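Local coordinates for ribosome inactivating type 1 protein (Iris hollandica, PDB 3MVG) that belongs to the type 1 ribosome-inactivating proteins, a family of single-chain plant proteins, at residues 5-10 against 53-58; 203-208 against 245-250; 84-89 against 103-108. All blocks are in the same frame, centred on the assembly; numbering follows the deposited sequence. Where two conformers were deposited one is given.

Contact 1: 5-10 against 53-58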
loop_
_atom_site.group_PDB
_atom_site.type_symbol
_atom_site.label_atom_id
_atom_site.label_comp_id
_atom_site.label_asym_id
_atom_site.label_seq_id
_atom_site.Cartn_x
_atom_site.Cartn_y
_atom_site.Cartn_z
ATOM N N GLU A 5 -17.957 -9.524 -5.460
ATOM C CA GLU A 5 -18.766 -8.640 -4.611
ATOM C C GLU A 5 -17.973 -7.863 -3.562
ATOM O O GLU A 5 -16.926 -8.317 -3.098
ATOM C CB GLU A 5 -19.872 -9.431 -3.903
ATOM C CG GLU A 5 -20.844 -10.141 -4.828
ATOM C CD GLU A 5 -21.966 -10.827 -4.072
ATOM O OE1 GLU A 5 -21.674 -11.477 -3.047
ATOM O OE2 GLU A 5 -23.133 -10.726 -4.509
ATOM N N PHE A 6 -18.501 -6.700 -3.182
ATOM C CA PHE A 6 -17.951 -5.897 -2.090
ATOM C C PHE A 6 -19.102 -5.189 -1.385
ATOM O O PHE A 6 -19.986 -4.627 -2.038
ATOM C CB PHE A 6 -16.936 -4.866 -2.591
ATOM C CG PHE A 6 -16.403 -3.979 -1.500
ATOM C CD1 PHE A 6 -16.893 -2.687 -1.336
ATOM C CD2 PHE A 6 -15.442 -4.446 -0.608
ATOM C CE1 PHE A 6 -16.418 -1.875 -0.318
ATOM C CE2 PHE A 6 -14.969 -3.625 0.419
ATOM C CZ PHE A 6 -15.460 -2.343 0.551
ATOM N N ARG A 7 -19.088 -5.229 -0.051
ATOM C CA ARG A 7 -20.095 -4.546 0.769
ATOM C C ARG A 7 -19.436 -3.541 1.682
ATOM O O ARG A 7 -18.436 -3.858 2.331
ATOM C CB ARG A 7 -20.891 -5.539 1.616
ATOM C CG ARG A 7 -21.367 -6.730 0.834
ATOM C CD ARG A 7 -22.670 -7.245 1.368
ATOM N NE ARG A 7 -23.090 -8.425 0.619
ATOM C CZ ARG A 7 -24.317 -8.926 0.641
ATOM N NH1 ARG A 7 -25.246 -8.350 1.390
ATOM N NH2 ARG A 7 -24.609 -10.001 -0.078
ATOM N N VAL A 8 -19.992 -2.336 1.761
ATOM C CA VAL A 8 -19.390 -1.331 2.630
ATOM C C VAL A 8 -19.494 -1.653 4.126
ATOM O O VAL A 8 -18.585 -1.329 4.886
ATOM C CB VAL A 8 -19.894 0.112 2.357
ATOM C CG1 VAL A 8 -19.476 0.579 0.966
ATOM C CG2 VAL A 8 -21.395 0.244 2.542
ATOM N N THR A 9 -20.578 -2.315 4.524
ATOM C CA THR A 9 -20.813 -2.660 5.928
ATOM C C THR A 9 -19.681 -3.519 6.485
ATOM O O THR A 9 -19.357 -4.567 5.930
ATOM C CB THR A 9 -22.173 -3.368 6.096
ATOM O OG1 THR A 9 -23.221 -2.436 5.786
ATOM C CG2 THR A 9 -22.362 -3.903 7.523
ATOM N N GLY A 10 -19.058 -3.042 7.561
ATOM C CA GLY A 10 -17.984 -3.784 8.207
ATOM C C GLY A 10 -16.642 -3.724 7.503
ATOM O O GLY A 10 -15.748 -4.497 7.832
ATOM N N ARG A 53 -20.472 -6.529 -8.043
ATOM C CA ARG A 53 -21.667 -6.165 -7.303
ATOM C C ARG A 53 -21.285 -5.462 -6.013
ATOM O O ARG A 53 -20.550 -6.013 -5.186
ATOM C CB ARG A 53 -22.550 -7.388 -7.040
ATOM C CG ARG A 53 -23.902 -7.014 -6.425
ATOM C CD ARG A 53 -25.002 -8.046 -6.653
ATOM N NE ARG A 53 -24.573 -9.414 -6.378
ATOM C CZ ARG A 53 -24.567 -10.394 -7.279
ATOM N NH1 ARG A 53 -24.157 -11.607 -6.936
ATOM N NH2 ARG A 53 -24.972 -10.167 -8.523
ATOM N N LEU A 54 -21.773 -4.235 -5.862
ATOM C CA LEU A 54 -21.416 -3.378 -4.740
ATOM C C LEU A 54 -22.641 -3.065 -3.911
ATOM O O LEU A 54 -23.684 -2.724 -4.459
ATOM C CB LEU A 54 -20.833 -2.067 -5.257
ATOM C CG LEU A 54 -19.608 -2.152 -6.169
ATOM C CD1 LEU A 54 -19.283 -0.777 -6.698
ATOM C CD2 LEU A 54 -18.432 -2.724 -5.404
ATOM N N PHE A 55 -22.493 -3.132 -2.589
ATOM C CA PHE A 55 -23.609 -2.946 -1.647
ATOM C C PHE A 55 -23.381 -1.731 -0.763
ATOM O O PHE A 55 -22.303 -1.572 -0.184
ATOM C CB PHE A 55 -23.771 -4.184 -0.760
ATOM C CG PHE A 55 -24.203 -5.430 -1.496
ATOM C CD1 PHE A 55 -23.294 -6.180 -2.230
ATOM C CD2 PHE A 55 -25.522 -5.880 -1.413
ATOM C CE1 PHE A 55 -23.690 -7.339 -2.893
ATOM C CE2 PHE A 55 -25.926 -7.048 -2.072
ATOM C CZ PHE A 55 -25.014 -7.775 -2.810
ATOM N N ASP A 56 -24.394 -0.872 -0.659
ATOM C CA ASP A 56 -24.315 0.316 0.189
ATOM C C ASP A 56 -24.585 -0.005 1.664
ATOM O O ASP A 56 -24.652 -1.176 2.027
ATOM C CB ASP A 56 -25.216 1.437 -0.352
ATOM C CG ASP A 56 -26.705 1.182 -0.144
ATOM O OD1 ASP A 56 -27.089 0.219 0.564
ATOM O OD2 ASP A 56 -27.495 1.966 -0.710
ATOM N N TRP A 57 -24.714 1.018 2.508
ATOM C CA TRP A 57 -24.881 0.777 3.948
ATOM C C TRP A 57 -26.133 -0.034 4.275
ATOM O O TRP A 57 -26.157 -0.746 5.277
ATOM C CB TRP A 57 -24.880 2.071 4.769
ATOM C CG TRP A 57 -23.594 2.857 4.744
ATOM C CD1 TRP A 57 -23.425 4.120 4.256
ATOM C CD2 TRP A 57 -22.306 2.446 5.233
ATOM N NE1 TRP A 57 -22.125 4.525 4.412
ATOM C CE2 TRP A 57 -21.412 3.516 5.000
ATOM C CE3 TRP A 57 -21.825 1.286 5.850
ATOM C CZ2 TRP A 57 -20.060 3.453 5.348
ATOM C CZ3 TRP A 57 -20.476 1.222 6.193
ATOM C CH2 TRP A 57 -19.614 2.304 5.943
ATOM N N GLY A 58 -27.158 0.069 3.435
ATOM C CA GLY A 58 -28.389 -0.704 3.618
ATOM C C GLY A 58 -28.443 -1.984 2.803
ATOM O O GLY A 58 -29.510 -2.572 2.629
HETATM O O HOH W 1 -23.188 -3.095 3.091
HETATM O O HOH W 2 -24.537 -0.878 7.752
#
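E5 and R53 lie side by side at the start of a parallel strand pair, 5-7 against 53-55. In one of E5's two conformers, the guanidinium comes side-on, with NE and NH1 both converging on a single carboxylate oxygen. R53 NE meets the anti lone pair of E5 OE2 at 2.7 Å, whereas NH1 approaches the same atom from above the carboxylate plane; the two flat groups stand 86° apart. At F6 the backbone takes over: F6 N donates to R53 O, and F6 O receives F55 N at 3.0 Å. The side chain of F6 turns to the other side of the sheet, where its CB rests on L54 CD2. R7, with CG anti to its carbonyl carbon (chi1 -47°) and the chain bent at chi2, runs alongside F55 and lays its guanidinium flat over the ring, CZ 3.6 Å from the ring centroid, a cation-pi stack with planes 4° apart. V8 N closes the pairing on F55 O at 3.1 Å, and V8 CG2 sits over one face of the W57 indole, 3.8 Å from the centroid of its six-membered ring. Past the strands, a water accepts from T9 N and donates to D56 O. Besides parallel pairing, this outermost strand of the mixed sheet is held by an ion pair whose two donors would draw carboxylate charge toward OE2, a cation over an aromatic face, and a bridging water.

Contact 2: 203-208 against 245-250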
loop_
_atom_site.group_PDB
_atom_site.type_symbol
_atom_site.label_atom_id
_atom_site.label_comp_id
_atom_site.label_asym_id
_atom_site.label_seq_id
_atom_site.Cartn_x
_atom_site.Cartn_y
_atom_site.Cartn_z
ATOM N N THR A 203 0.478 4.040 -21.025
ATOM C CA THR A 203 1.885 4.298 -21.294
ATOM C C THR A 203 2.782 3.390 -20.455
ATOM O O THR A 203 3.705 2.760 -20.983
ATOM C CB THR A 203 2.225 5.781 -21.071
ATOM O OG1 THR A 203 1.506 6.567 -22.030
ATOM C CG2 THR A 203 3.715 6.042 -21.232
ATOM N N LEU A 204 2.505 3.308 -19.155
ATOM C CA LEU A 204 3.276 2.448 -18.276
ATOM C C LEU A 204 3.121 0.980 -18.676
ATOM O O LEU A 204 4.103 0.226 -18.686
ATOM C CB LEU A 204 2.873 2.663 -16.811
ATOM C CG LEU A 204 3.314 3.994 -16.175
ATOM C CD1 LEU A 204 2.520 4.285 -14.907
ATOM C CD2 LEU A 204 4.820 4.027 -15.887
ATOM N N SER A 205 1.892 0.580 -19.009
ATOM C CA SER A 205 1.606 -0.802 -19.399
ATOM C C SER A 205 2.437 -1.192 -20.614
ATOM O O SER A 205 3.040 -2.269 -20.646
ATOM C CB SER A 205 0.124 -0.979 -19.734
ATOM O OG SER A 205 -0.698 -0.936 -18.564
ATOM N N THR A 206 2.441 -0.321 -21.618
ATOM C CA THR A 206 3.196 -0.551 -22.848
ATOM C C THR A 206 4.702 -0.599 -22.587
ATOM O O THR A 206 5.387 -1.519 -23.066
ATOM C CB THR A 206 2.824 0.496 -23.897
ATOM O OG1 THR A 206 1.461 0.282 -24.270
ATOM C CG2 THR A 206 3.718 0.387 -25.141
ATOM N N GLU A 207 5.212 0.337 -21.793
ATOM C CA GLU A 207 6.642 0.349 -21.491
ATOM C C GLU A 207 7.078 -0.924 -20.769
ATOM O O GLU A 207 8.150 -1.464 -21.044
ATOM C CB GLU A 207 7.048 1.593 -20.699
ATOM C CG GLU A 207 6.956 2.916 -21.486
ATOM C CD GLU A 207 7.752 2.913 -22.783
ATOM O OE1 GLU A 207 8.903 2.426 -22.786
ATOM O OE2 GLU A 207 7.223 3.410 -23.796
ATOM N N VAL A 208 6.241 -1.437 -19.871
ATOM C CA VAL A 208 6.563 -2.704 -19.217
ATOM C C VAL A 208 6.684 -3.839 -20.244
ATOM O O VAL A 208 7.614 -4.653 -20.168
ATOM C CB VAL A 208 5.564 -3.042 -18.085
ATOM C CG1 VAL A 208 5.731 -4.490 -17.606
ATOM C CG2 VAL A 208 5.736 -2.078 -16.938
ATOM N N ALA A 245 -0.358 -2.777 -11.332
ATOM C CA ALA A 245 -0.869 -4.060 -10.858
ATOM C C ALA A 245 -1.633 -4.854 -11.895
ATOM O O ALA A 245 -1.962 -6.015 -11.666
ATOM C CB ALA A 245 -1.736 -3.856 -9.610
ATOM N N LEU A 246 -1.948 -4.207 -13.013
ATOM C CA LEU A 246 -2.573 -4.829 -14.179
ATOM C C LEU A 246 -2.006 -4.134 -15.396
ATOM O O LEU A 246 -1.795 -2.918 -15.359
ATOM C CB LEU A 246 -4.093 -4.627 -14.185
ATOM C CG LEU A 246 -4.913 -5.191 -13.028
ATOM C CD1 LEU A 246 -6.339 -4.688 -13.110
ATOM C CD2 LEU A 246 -4.869 -6.708 -13.041
ATOM N N LEU A 247 -1.787 -4.889 -16.468
ATOM C CA LEU A 247 -1.246 -4.319 -17.700
ATOM C C LEU A 247 -2.262 -4.347 -18.820
ATOM O O LEU A 247 -2.809 -5.404 -19.147
ATOM C CB LEU A 247 -0.004 -5.083 -18.166
ATOM C CG LEU A 247 1.157 -5.228 -17.197
ATOM C CD1 LEU A 247 2.165 -6.186 -17.791
ATOM C CD2 LEU A 247 1.801 -3.902 -16.867
ATOM N N LEU A 248 -2.498 -3.181 -19.427
ATOM C CA LEU A 248 -3.258 -3.119 -20.676
ATOM C C LEU A 248 -2.440 -3.805 -21.772
ATOM O O LEU A 248 -1.317 -3.378 -22.051
ATOM C CB LEU A 248 -3.538 -1.664 -21.057
ATOM C CG LEU A 248 -4.374 -1.464 -22.321
ATOM C CD1 LEU A 248 -5.803 -1.968 -22.116
ATOM C CD2 LEU A 248 -4.377 0.000 -22.693
ATOM N N ARG A 249 -2.982 -4.856 -22.378
ATOM C CA ARG A 249 -2.219 -5.613 -23.375
ATOM C C ARG A 249 -1.895 -4.735 -24.580
ATOM O O ARG A 249 -2.777 -4.089 -25.157
ATOM C CB ARG A 249 -2.965 -6.881 -23.787
ATOM C CG ARG A 249 -2.161 -7.811 -24.704
ATOM C CD ARG A 249 -2.922 -9.081 -25.031
ATOM N NE ARG A 249 -3.155 -9.863 -23.817
ATOM C CZ ARG A 249 -3.222 -11.186 -23.755
ATOM N NH1 ARG A 249 -3.103 -11.926 -24.857
ATOM N NH2 ARG A 249 -3.414 -11.777 -22.583
ATOM N N TRP A 250 -0.614 -4.719 -24.936
ATOM C CA TRP A 250 -0.117 -3.913 -26.047
ATOM C C TRP A 250 -0.247 -4.674 -27.370
ATOM O O TRP A 250 0.206 -5.809 -27.475
ATOM C CB TRP A 250 1.338 -3.512 -25.782
ATOM C CG TRP A 250 1.964 -2.678 -26.871
ATOM C CD1 TRP A 250 1.550 -1.452 -27.304
ATOM C CD2 TRP A 250 3.121 -3.008 -27.646
ATOM N NE1 TRP A 250 2.373 -1.001 -28.310
ATOM C CE2 TRP A 250 3.347 -1.936 -28.537
ATOM C CE3 TRP A 250 3.987 -4.111 -27.678
ATOM C CZ2 TRP A 250 4.404 -1.932 -29.456
ATOM C CZ3 TRP A 250 5.042 -4.104 -28.590
ATOM C CH2 TRP A 250 5.237 -3.023 -29.468
HETATM O O HOH W 3 -0.941 -0.877 -23.503
#
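S205 and L247 bring their backbones to a CA-CA distance of 4.8 Å, where an irregular run of chain, 245-250, passes one side of helix 203-208. One direct hydrogen bond joins the two segments: L248 N donates to S205 OG at 3.0 Å with an N-H...O angle of 155°. The same hydroxyl is bonded to the carbonyl of W201 one turn earlier, so it ties the passing chain to the helix backbone. T206 meets W250 at about a right angle. With T206 OG1 anti to the carbonyl carbon (chi1 -67°), CG2 falls anti to the backbone N and lies over one face of the indole, 3.8 Å from the centroid of the five-membered ring, while T206 OG1 approaches W250 CD1 at 3.5 Å. A water hydrogen-bonds to T206 OG1 and donates to L248 O. Deeper in, V208 CG1 touches L247 CD1 at 4.0 Å, two branched side chains crossing. Q209, further along helix 201-210, adds polar links of its own, its amide bonding to L248 O and W250 N. Elsewhere on this helix L204 and E207 pack on strand 215-223, while A245 and L246 reach helix 13-27; the 245-250 segment thus spans the ground between two helices.

Contact 3: 84-89 against 103-108. Unlike the reference sequence in segment 84-89: S86 (reference Ala). Unlike the reference sequence in segment 103-108: T105 (reference Ile).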
loop_
_atom_site.group_PDB
_atom_site.type_symbol
_atom_site.label_atom_id
_atom_site.label_comp_id
_atom_site.label_asym_id
_atom_site.label_seq_id
_atom_site.Cartn_x
_atom_site.Cartn_y
_atom_site.Cartn_z
ATOM N N LEU A 84 -26.090 1.951 -19.824
ATOM C CA LEU A 84 -24.908 1.828 -20.673
ATOM C C LEU A 84 -24.251 3.165 -20.876
ATOM O O LEU A 84 -24.927 4.163 -21.132
ATOM C CB LEU A 84 -25.298 1.275 -22.049
ATOM C CG LEU A 84 -25.390 -0.233 -22.291
ATOM C CD1 LEU A 84 -25.918 -1.052 -21.119
ATOM C CD2 LEU A 84 -26.224 -0.478 -23.548
ATOM N N LEU A 85 -22.928 3.200 -20.800
ATOM C CA LEU A 85 -22.209 4.383 -21.266
ATOM C C LEU A 85 -22.465 4.536 -22.774
ATOM O O LEU A 85 -22.808 3.560 -23.464
ATOM C CB LEU A 85 -20.716 4.314 -20.926
ATOM C CG LEU A 85 -20.407 4.375 -19.425
ATOM C CD1 LEU A 85 -18.959 3.979 -19.180
ATOM C CD2 LEU A 85 -20.692 5.749 -18.828
ATOM N N SER A 86 -22.328 5.759 -23.282
ATOM C CA SER A 86 -22.786 6.056 -24.644
ATOM C C SER A 86 -22.088 5.229 -25.728
ATOM O O SER A 86 -22.685 4.942 -26.770
ATOM C CB SER A 86 -22.665 7.550 -24.946
ATOM O OG SER A 86 -21.309 7.934 -25.084
ATOM N N ASP A 87 -20.846 4.826 -25.464
ATOM C CA ASP A 87 -20.063 4.059 -26.434
ATOM C C ASP A 87 -20.137 2.538 -26.281
ATOM O O ASP A 87 -19.546 1.807 -27.070
ATOM C CB ASP A 87 -18.602 4.547 -26.484
ATOM C CG ASP A 87 -17.918 4.603 -25.113
ATOM O OD1 ASP A 87 -18.566 4.468 -24.051
ATOM O OD2 ASP A 87 -16.690 4.830 -25.106
ATOM N N THR A 88 -20.892 2.057 -25.300
ATOM C CA THR A 88 -20.944 0.624 -25.027
ATOM C C THR A 88 -21.839 -0.105 -26.027
ATOM O O THR A 88 -23.007 0.227 -26.152
ATOM C CB THR A 88 -21.422 0.381 -23.594
ATOM O OG1 THR A 88 -20.511 1.030 -22.710
ATOM C CG2 THR A 88 -21.481 -1.100 -23.276
ATOM N N PRO A 89 -21.291 -1.112 -26.736
ATOM C CA PRO A 89 -22.127 -1.843 -27.687
ATOM C C PRO A 89 -23.318 -2.526 -27.018
ATOM O O PRO A 89 -23.195 -3.083 -25.916
ATOM C CB PRO A 89 -21.156 -2.875 -28.271
ATOM C CG PRO A 89 -19.821 -2.220 -28.164
ATOM C CD PRO A 89 -19.876 -1.514 -26.835
ATOM N N THR A 103 -25.811 9.574 -21.976
ATOM C CA THR A 103 -25.368 10.441 -23.070
ATOM C C THR A 103 -23.857 10.685 -23.089
ATOM O O THR A 103 -23.345 11.376 -23.977
ATOM C CB THR A 103 -26.059 11.815 -23.014
ATOM O OG1 THR A 103 -25.558 12.553 -21.896
ATOM C CG2 THR A 103 -27.571 11.660 -22.906
ATOM N N PHE A 104 -23.146 10.122 -22.115
ATOM C CA PHE A 104 -21.702 10.321 -21.987
ATOM C C PHE A 104 -20.914 9.019 -21.982
ATOM O O PHE A 104 -21.443 7.952 -21.646
ATOM C CB PHE A 104 -21.392 11.105 -20.702
ATOM C CG PHE A 104 -21.997 10.500 -19.453
ATOM C CD1 PHE A 104 -23.285 10.850 -19.052
ATOM C CD2 PHE A 104 -21.286 9.572 -18.688
ATOM C CE1 PHE A 104 -23.857 10.287 -17.902
ATOM C CE2 PHE A 104 -21.846 9.011 -17.539
ATOM C CZ PHE A 104 -23.137 9.370 -17.144
ATOM N N THR A 105 -19.645 9.124 -22.366
ATOM C CA THR A 105 -18.716 8.014 -22.247
ATOM C C THR A 105 -18.101 8.010 -20.843
ATOM O O THR A 105 -18.384 8.877 -20.011
ATOM C CB THR A 105 -17.556 8.137 -23.258
ATOM O OG1 THR A 105 -16.713 9.229 -22.865
ATOM C CG2 THR A 105 -18.054 8.339 -24.695
ATOM N N GLY A 106 -17.239 7.024 -20.611
ATOM C CA GLY A 106 -16.543 6.879 -19.345
ATOM C C GLY A 106 -15.229 7.631 -19.232
ATOM O O GLY A 106 -14.524 7.472 -18.240
ATOM N N SER A 107 -14.879 8.456 -20.219
ATOM C CA SER A 107 -13.657 9.251 -20.080
ATOM C C SER A 107 -13.822 10.234 -18.925
ATOM O O SER A 107 -14.930 10.699 -18.659
ATOM C CB SER A 107 -13.312 9.993 -21.371
ATOM O OG SER A 107 -14.154 11.115 -21.535
ATOM N N TYR A 108 -12.735 10.556 -18.232
ATOM C CA TYR A 108 -12.841 11.541 -17.165
ATOM C C TYR A 108 -13.274 12.907 -17.692
ATOM O O TYR A 108 -13.975 13.631 -17.004
ATOM C CB TYR A 108 -11.554 11.656 -16.350
ATOM C CG TYR A 108 -11.304 10.451 -15.480
ATOM C CD1 TYR A 108 -12.213 10.088 -14.486
ATOM C CD2 TYR A 108 -10.166 9.671 -15.646
ATOM C CE1 TYR A 108 -12.001 8.978 -13.681
ATOM C CE2 TYR A 108 -9.940 8.552 -14.838
ATOM C CZ TYR A 108 -10.864 8.226 -13.861
ATOM O OH TYR A 108 -10.652 7.124 -13.071
HETATM O O HOH W 4 -20.995 10.643 -25.778
HETATM O O HOH W 5 -16.241 4.881 -22.208
#
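L85 reaches across to F104 and G106, and its side chain can be followed outward atom by atom. CB lies 3.8 Å from F104 O. Beyond it CG stands anti to the carbonyl carbon (chi1 -67°), and the chain then forks into two methyls with different neighbours. CD1 goes to the backbone of G106, 3.8 Å from its CA, an ordinary van der Waals contact with a glycine. CD2 goes to F104, meeting CE2 of the ring at 3.7 Å as well as the carbonyl oxygen. The next residue supplies the direct hydrogen bond of the contact: S86 N donates to F104 O at 2.9 Å, nearly straight at 170°, although the donor stands well above the carbonyl plane. In one of its two conformers, S86 OG points between its own backbone N and carbonyl carbon (chi1 71°), which sets it 3.3 Å from T105 CG2; there a water hydrogen-bonds to this hydroxyl and donates to T103 O. D87 places its carboxylate against T105, D87 CG lying 3.8 Å from T105 CG2, and a second water accepts from G106 N and donates to D87 OD2. The type I turn from L85 to T88, closed by T88 N bonding to L85 O, brings these three consecutive side chains to the same partner segment. S107 is the N-cap of the helix that follows, its OG bonded to A110 N, and it also binds a glycerol. The turn follows strand 81-84 and leads toward helix 92-95, whereas the partner loop connects strand 100-101 to helix 108-115; F104 is buried between that helix, through L111 and V114, and V148 and L152 of helix 146-164.

How the contacts relate
The three contacts occupy separate parts of one chain and none touches another. Contacts 1 and 3 share the mixed sheet: contact 1 joins its edge strand 3-7 to strand 49-55, while contact 3 begins where strand 81-84 ends, next to the other outermost strand, 100-101. Their centres are about 25 Å apart and their nearest atoms about 13 Å. Contact 2 lies across the centre of the chain from contact 1, with about 30 Å between centres, and ties a late helix to the C-terminal part of the model. Its centre is about 23 Å from that of contact 3. Glycerol, probably from the crystallisation liquor, lies beside contact 3 at T105 and S107.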